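Local atomic coordinates of xyloglucan-specific endo-beta-1,4-glucanase BoGH5A (Bacteroides ovatus, PDB entry 3ZMR), a protein that cleaves the beta-1,4-glucan backbone of xyloglucan at internal linkages, with retention of configuration, releasing xyloglucan oligosaccharides. Residues Tyr187-Glu198 against Met240-Tyr251. Sequence-based numbering, arbitrary orientation.
Sequences YKIKSAWMDKVE and MWKQIALRFRDY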
loop_
_atom_site.group_PDB
_atom_site.type_symbol
_atom_site.label_atom_id
_atom_site.label_comp_id
_atom_site.label_asym_id
_atom_site.label_seq_id
_atom_site.Cartn_x
_atom_site.Cartn_y
_atom_site.Cartn_z
ATOM N N TYR A 187 -0.415 4.191 -22.836
ATOM C CA TYR A 187 0.462 3.908 -21.682
ATOM C C TYR A 187 1.356 2.687 -21.917
ATOM O O TYR A 187 1.723 1.971 -20.965
ATOM C CB TYR A 187 -0.340 3.712 -20.401
ATOM C CG TYR A 187 -1.363 4.769 -20.168
ATOM C CD1 TYR A 187 -0.983 6.101 -19.990
ATOM C CD2 TYR A 187 -2.730 4.470 -20.170
ATOM C CE1 TYR A 187 -1.938 7.086 -19.764
ATOM C CE2 TYR A 187 -3.688 5.458 -19.954
ATOM C CZ TYR A 187 -3.280 6.769 -19.757
ATOM O OH TYR A 187 -4.223 7.765 -19.537
ATOM N N LYS A 188 1.688 2.433 -23.183
ATOM C CA LYS A 188 2.552 1.331 -23.545
ATOM C C LYS A 188 3.990 1.639 -23.192
ATOM O O LYS A 188 4.564 2.598 -23.675
ATOM C CB LYS A 188 2.428 0.972 -25.033
ATOM C CG LYS A 188 3.336 -0.177 -25.469
ATOM C CD LYS A 188 2.895 -1.534 -24.964
ATOM C CE LYS A 188 3.742 -2.649 -25.571
ATOM N NZ LYS A 188 3.216 -3.997 -25.214
ATOM N N ILE A 189 4.555 0.784 -22.350
ATOM C CA ILE A 189 5.917 0.949 -21.827
ATOM C C ILE A 189 6.944 0.329 -22.765
ATOM O O ILE A 189 6.755 -0.808 -23.229
ATOM C CB ILE A 189 6.037 0.319 -20.412
ATOM C CG1 ILE A 189 5.051 0.997 -19.459
ATOM C CG2 ILE A 189 7.452 0.478 -19.862
ATOM C CD1 ILE A 189 4.763 0.193 -18.216
ATOM N N LYS A 190 8.013 1.078 -23.047
ATOM C CA LYS A 190 9.123 0.564 -23.836
ATOM C C LYS A 190 9.682 -0.749 -23.286
ATOM O O LYS A 190 10.023 -0.841 -22.092
ATOM C CB LYS A 190 10.280 1.569 -23.897
ATOM C CG LYS A 190 9.959 2.806 -24.725
ATOM C CD LYS A 190 11.059 3.891 -24.705
ATOM C CE LYS A 190 10.650 5.071 -25.576
ATOM N NZ LYS A 190 11.654 6.175 -25.610
ATOM N N SER A 191 9.832 -1.749 -24.147
ATOM C CA SER A 191 10.362 -3.045 -23.719
ATOM C C SER A 191 11.780 -2.895 -23.172
ATOM O O SER A 191 12.174 -3.600 -22.220
ATOM C CB SER A 191 10.341 -4.076 -24.859
ATOM O OG SER A 191 11.152 -3.665 -25.943
ATOM N N ALA A 192 12.556 -1.976 -23.757
ATOM C CA ALA A 192 13.939 -1.776 -23.327
ATOM C C ALA A 192 14.036 -1.275 -21.874
ATOM O O ALA A 192 14.967 -1.618 -21.137
ATOM C CB ALA A 192 14.592 -0.772 -24.241
ATOM N N TRP A 193 13.053 -0.489 -21.456
ATOM C CA TRP A 193 12.996 -0.034 -20.060
ATOM C C TRP A 193 12.609 -1.186 -19.138
ATOM O O TRP A 193 13.222 -1.429 -18.089
ATOM C CB TRP A 193 11.981 1.081 -19.909
ATOM C CG TRP A 193 11.867 1.580 -18.510
ATOM C CD1 TRP A 193 10.774 1.489 -17.702
ATOM C CD2 TRP A 193 12.883 2.246 -17.720
ATOM N NE1 TRP A 193 11.042 2.043 -16.469
ATOM C CE2 TRP A 193 12.309 2.539 -16.456
ATOM C CE3 TRP A 193 14.201 2.656 -17.965
ATOM C CZ2 TRP A 193 13.008 3.205 -15.457
ATOM C CZ3 TRP A 193 14.892 3.325 -16.981
ATOM C CH2 TRP A 193 14.307 3.589 -15.743
ATOM N N MET A 194 11.588 -1.937 -19.536
ATOM C CA MET A 194 11.164 -3.116 -18.760
ATOM C C MET A 194 12.332 -4.084 -18.604
ATOM O O MET A 194 12.517 -4.711 -17.547
ATOM C CB MET A 194 9.998 -3.830 -19.446
ATOM C CG MET A 194 8.732 -3.009 -19.527
ATOM S SD MET A 194 8.127 -2.486 -17.914
ATOM C CE MET A 194 7.929 -4.035 -17.053
ATOM N N ASP A 195 13.144 -4.218 -19.650
ATOM C CA ASP A 195 14.304 -5.095 -19.577
ATOM C C ASP A 195 15.271 -4.651 -18.468
ATOM O O ASP A 195 15.882 -5.466 -17.795
ATOM C CB ASP A 195 15.106 -5.108 -20.889
ATOM C CG ASP A 195 14.372 -5.746 -22.076
ATOM O OD1 ASP A 195 13.359 -6.450 -21.892
ATOM O OD2 ASP A 195 14.873 -5.554 -23.217
ATOM N N LYS A 196 15.487 -3.337 -18.352
ATOM C CA LYS A 196 16.419 -2.795 -17.337
ATOM C C LYS A 196 15.889 -3.054 -15.921
ATOM O O LYS A 196 16.598 -3.466 -15.027
ATOM C CB LYS A 196 16.635 -1.282 -17.549
ATOM C CG LYS A 196 17.512 -0.950 -18.750
ATOM C CD LYS A 196 17.514 0.533 -19.056
ATOM C CE LYS A 196 18.421 1.316 -18.125
ATOM N NZ LYS A 196 18.553 2.720 -18.647
ATOM N N VAL A 197 14.605 -2.770 -15.737
ATOM C CA VAL A 197 13.953 -3.048 -14.459
ATOM C C VAL A 197 14.085 -4.561 -14.114
ATOM O O VAL A 197 14.477 -4.963 -13.008
ATOM C CB VAL A 197 12.482 -2.588 -14.456
ATOM C CG1 VAL A 197 11.858 -2.921 -13.101
ATOM C CG2 VAL A 197 12.371 -1.088 -14.757
ATOM N N GLU A 198 13.730 -5.400 -15.075
ATOM C CA GLU A 198 13.820 -6.848 -14.858
ATOM C C GLU A 198 15.242 -7.305 -14.517
ATOM O O GLU A 198 15.430 -8.190 -13.689
ATOM C CB GLU A 198 13.276 -7.599 -16.090
ATOM C CG GLU A 198 13.279 -9.108 -15.872
ATOM C CD GLU A 198 12.680 -9.945 -16.974
ATOM O OE1 GLU A 198 12.521 -9.424 -18.080
ATOM O OE2 GLU A 198 12.475 -11.167 -16.722
ATOM N N MET A 240 -1.006 0.044 -16.899
ATOM C CA MET A 240 0.389 -0.036 -16.506
ATOM C C MET A 240 0.659 -1.332 -15.766
ATOM O O MET A 240 1.577 -2.099 -16.120
ATOM C CB MET A 240 0.791 1.193 -15.671
ATOM C CG MET A 240 0.739 2.505 -16.468
ATOM S SD MET A 240 1.175 3.922 -15.456
ATOM C CE MET A 240 2.936 3.698 -15.301
ATOM N N TRP A 241 -0.174 -1.630 -14.760
ATOM C CA TRP A 241 0.035 -2.872 -13.998
ATOM C C TRP A 241 -0.160 -4.154 -14.807
ATOM O O TRP A 241 0.489 -5.166 -14.532
ATOM C CB TRP A 241 -0.799 -2.936 -12.707
ATOM C CG TRP A 241 -0.027 -2.362 -11.553
ATOM C CD1 TRP A 241 -0.274 -1.188 -10.886
ATOM C CD2 TRP A 241 1.150 -2.919 -10.963
ATOM N NE1 TRP A 241 0.704 -0.967 -9.942
ATOM C CE2 TRP A 241 1.600 -2.001 -9.971
ATOM C CE3 TRP A 241 1.920 -4.061 -11.219
ATOM C CZ2 TRP A 241 2.750 -2.226 -9.209
ATOM C CZ3 TRP A 241 3.038 -4.291 -10.434
ATOM C CH2 TRP A 241 3.451 -3.375 -9.467
ATOM N N LYS A 242 -1.026 -4.109 -15.824
ATOM C CA LYS A 242 -1.184 -5.280 -16.668
ATOM C C LYS A 242 0.158 -5.657 -17.328
ATOM O O LYS A 242 0.577 -6.826 -17.382
ATOM C CB LYS A 242 -2.298 -5.083 -17.690
ATOM C CG LYS A 242 -2.549 -6.319 -18.529
ATOM C CD LYS A 242 -3.751 -6.105 -19.455
ATOM C CE LYS A 242 -3.946 -7.350 -20.303
ATOM N NZ LYS A 242 -5.019 -7.210 -21.315
ATOM N N GLN A 243 0.846 -4.635 -17.840
ATOM C CA GLN A 243 2.135 -4.847 -18.468
ATOM C C GLN A 243 3.195 -5.370 -17.518
ATOM O O GLN A 243 3.962 -6.295 -17.822
ATOM C CB GLN A 243 2.655 -3.561 -19.089
ATOM C CG GLN A 243 1.811 -3.113 -20.277
ATOM C CD GLN A 243 2.201 -1.729 -20.713
ATOM O OE1 GLN A 243 3.177 -1.540 -21.453
ATOM N NE2 GLN A 243 1.462 -0.753 -20.237
ATOM N N ILE A 244 3.271 -4.717 -16.364
ATOM C CA ILE A 244 4.290 -5.098 -15.381
ATOM C C ILE A 244 4.021 -6.526 -14.849
ATOM O O ILE A 244 4.928 -7.382 -14.778
ATOM C CB ILE A 244 4.308 -4.107 -14.212
ATOM C CG1 ILE A 244 4.623 -2.676 -14.699
ATOM C CG2 ILE A 244 5.300 -4.560 -13.138
ATOM C CD1 ILE A 244 4.113 -1.621 -13.740
ATOM N N ALA A 245 2.747 -6.785 -14.516
ATOM C CA ALA A 245 2.356 -8.116 -14.039
ATOM C C ALA A 245 2.668 -9.196 -15.055
ATOM O O ALA A 245 3.170 -10.263 -14.705
ATOM C CB ALA A 245 0.878 -8.119 -13.683
ATOM N N LEU A 246 2.386 -8.932 -16.332
ATOM C CA LEU A 246 2.696 -9.931 -17.374
ATOM C C LEU A 246 4.185 -10.152 -17.525
ATOM O O LEU A 246 4.643 -11.290 -17.698
ATOM C CB LEU A 246 2.049 -9.557 -18.708
ATOM C CG LEU A 246 0.511 -9.751 -18.787
ATOM C CD1 LEU A 246 -0.063 -9.162 -20.063
ATOM C CD2 LEU A 246 0.141 -11.221 -18.652
ATOM N N ARG A 247 4.964 -9.080 -17.447
ATOM C CA ARG A 247 6.425 -9.252 -17.591
ATOM C C ARG A 247 6.995 -10.133 -16.457
ATOM O O ARG A 247 7.881 -10.958 -16.690
ATOM C CB ARG A 247 7.154 -7.894 -17.638
ATOM C CG ARG A 247 8.675 -7.992 -17.560
ATOM C CD ARG A 247 9.285 -8.689 -18.748
ATOM N NE ARG A 247 9.312 -7.846 -19.935
ATOM C CZ ARG A 247 10.418 -7.308 -20.480
ATOM N NH1 ARG A 247 11.604 -7.461 -19.931
ATOM N NH2 ARG A 247 10.305 -6.578 -21.584
ATOM N N PHE A 248 6.494 -9.914 -15.229
ATOM C CA PHE A 248 7.038 -10.554 -14.049
ATOM C C PHE A 248 6.255 -11.784 -13.536
ATOM O O PHE A 248 6.518 -12.320 -12.456
ATOM C CB PHE A 248 7.209 -9.513 -12.939
ATOM C CG PHE A 248 8.328 -8.535 -13.185
ATOM C CD1 PHE A 248 9.647 -8.901 -12.929
ATOM C CD2 PHE A 248 8.064 -7.261 -13.663
ATOM C CE1 PHE A 248 10.657 -8.020 -13.182
ATOM C CE2 PHE A 248 9.080 -6.368 -13.923
ATOM C CZ PHE A 248 10.372 -6.737 -13.667
ATOM N N ARG A 249 5.322 -12.271 -14.360
ATOM C CA ARG A 249 4.369 -13.290 -13.928
ATOM C C ARG A 249 5.034 -14.595 -13.478
ATOM O O ARG A 249 4.507 -15.275 -12.598
ATOM C CB ARG A 249 3.386 -13.588 -15.092
ATOM C CG ARG A 249 2.295 -14.605 -14.715
ATOM C CD ARG A 249 1.134 -14.605 -15.675
ATOM N NE ARG A 249 1.541 -14.814 -17.061
ATOM C CZ ARG A 249 0.721 -14.789 -18.102
ATOM N NH1 ARG A 249 -0.579 -14.522 -17.965
ATOM N NH2 ARG A 249 1.228 -14.990 -19.310
ATOM N N ASP A 250 6.153 -14.976 -14.106
ATOM C CA ASP A 250 6.776 -16.286 -13.817
ATOM C C ASP A 250 7.782 -16.276 -12.682
ATOM O O ASP A 250 8.388 -17.296 -12.409
ATOM C CB ASP A 250 7.380 -16.905 -15.077
ATOM C CG ASP A 250 6.341 -17.218 -16.144
ATOM O OD1 ASP A 250 5.127 -17.341 -15.847
ATOM O OD2 ASP A 250 6.745 -17.363 -17.316
ATOM N N TYR A 251 7.960 -15.143 -12.004
ATOM C CA TYR A 251 8.853 -15.087 -10.839
ATOM C C TYR A 251 8.198 -15.692 -9.602
ATOM O O TYR A 251 6.971 -15.639 -9.440
ATOM C CB TYR A 251 9.336 -13.646 -10.558
ATOM C CG TYR A 251 10.351 -13.165 -11.599
ATOM C CD1 TYR A 251 9.949 -12.661 -12.820
ATOM C CD2 TYR A 251 11.701 -13.340 -11.388
ATOM C CE1 TYR A 251 10.879 -12.280 -13.787
ATOM C CE2 TYR A 251 12.639 -12.956 -12.311
ATOM C CZ TYR A 251 12.235 -12.436 -13.518
ATOM O OH TYR A 251 13.234 -12.084 -14.419
HETATM O O HOH W 1 4.769 -3.188 -22.609
#
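Two neighbouring outer helices of a TIM barrel are joined here by a salt-bridge network centred on Arg247. Arg247 NH1 donates to both Asp195 OD1 and Glu198 OE1, each 2.8 Å away and near the guanidinium plane. NH2 also reaches Asp195 OD1, less straight, so two nitrogens grip one oxygen. Met194 CB lies over a guanidinium face, 3.5 Å from Arg247 NH2. Glu198 is extended, with CG anti to its backbone N (chi1 -177°), which carries the carboxylate out to a second partner. Glu198 OE2 accepts from Tyr251 OH at 2.6 Å through the anti lone pair, at the edge of the tyrosine ring. The carboxylate is thus held at both oxygens. Further in, Phe248 CZ packs 3.6 Å from Glu198 CA, and Met194 CE reaches Ile244 and Phe248. At the other end, the Gln243 amide binds backbone on both sides of Lys188. Gln243 NE2 donates to Tyr187 O at 2.8 Å, from above the carbonyl plane. Gln243 OE1 accepts from Ile189 N at 2.8 Å on an in-plane lone pair, and a water links it to Ile189 O. The segments 191-198 and 240-248 cross at -54°, as parts of the helices that follow the second and third strands of the parallel (beta/alpha)8 barrel of this family 5 glycosidase.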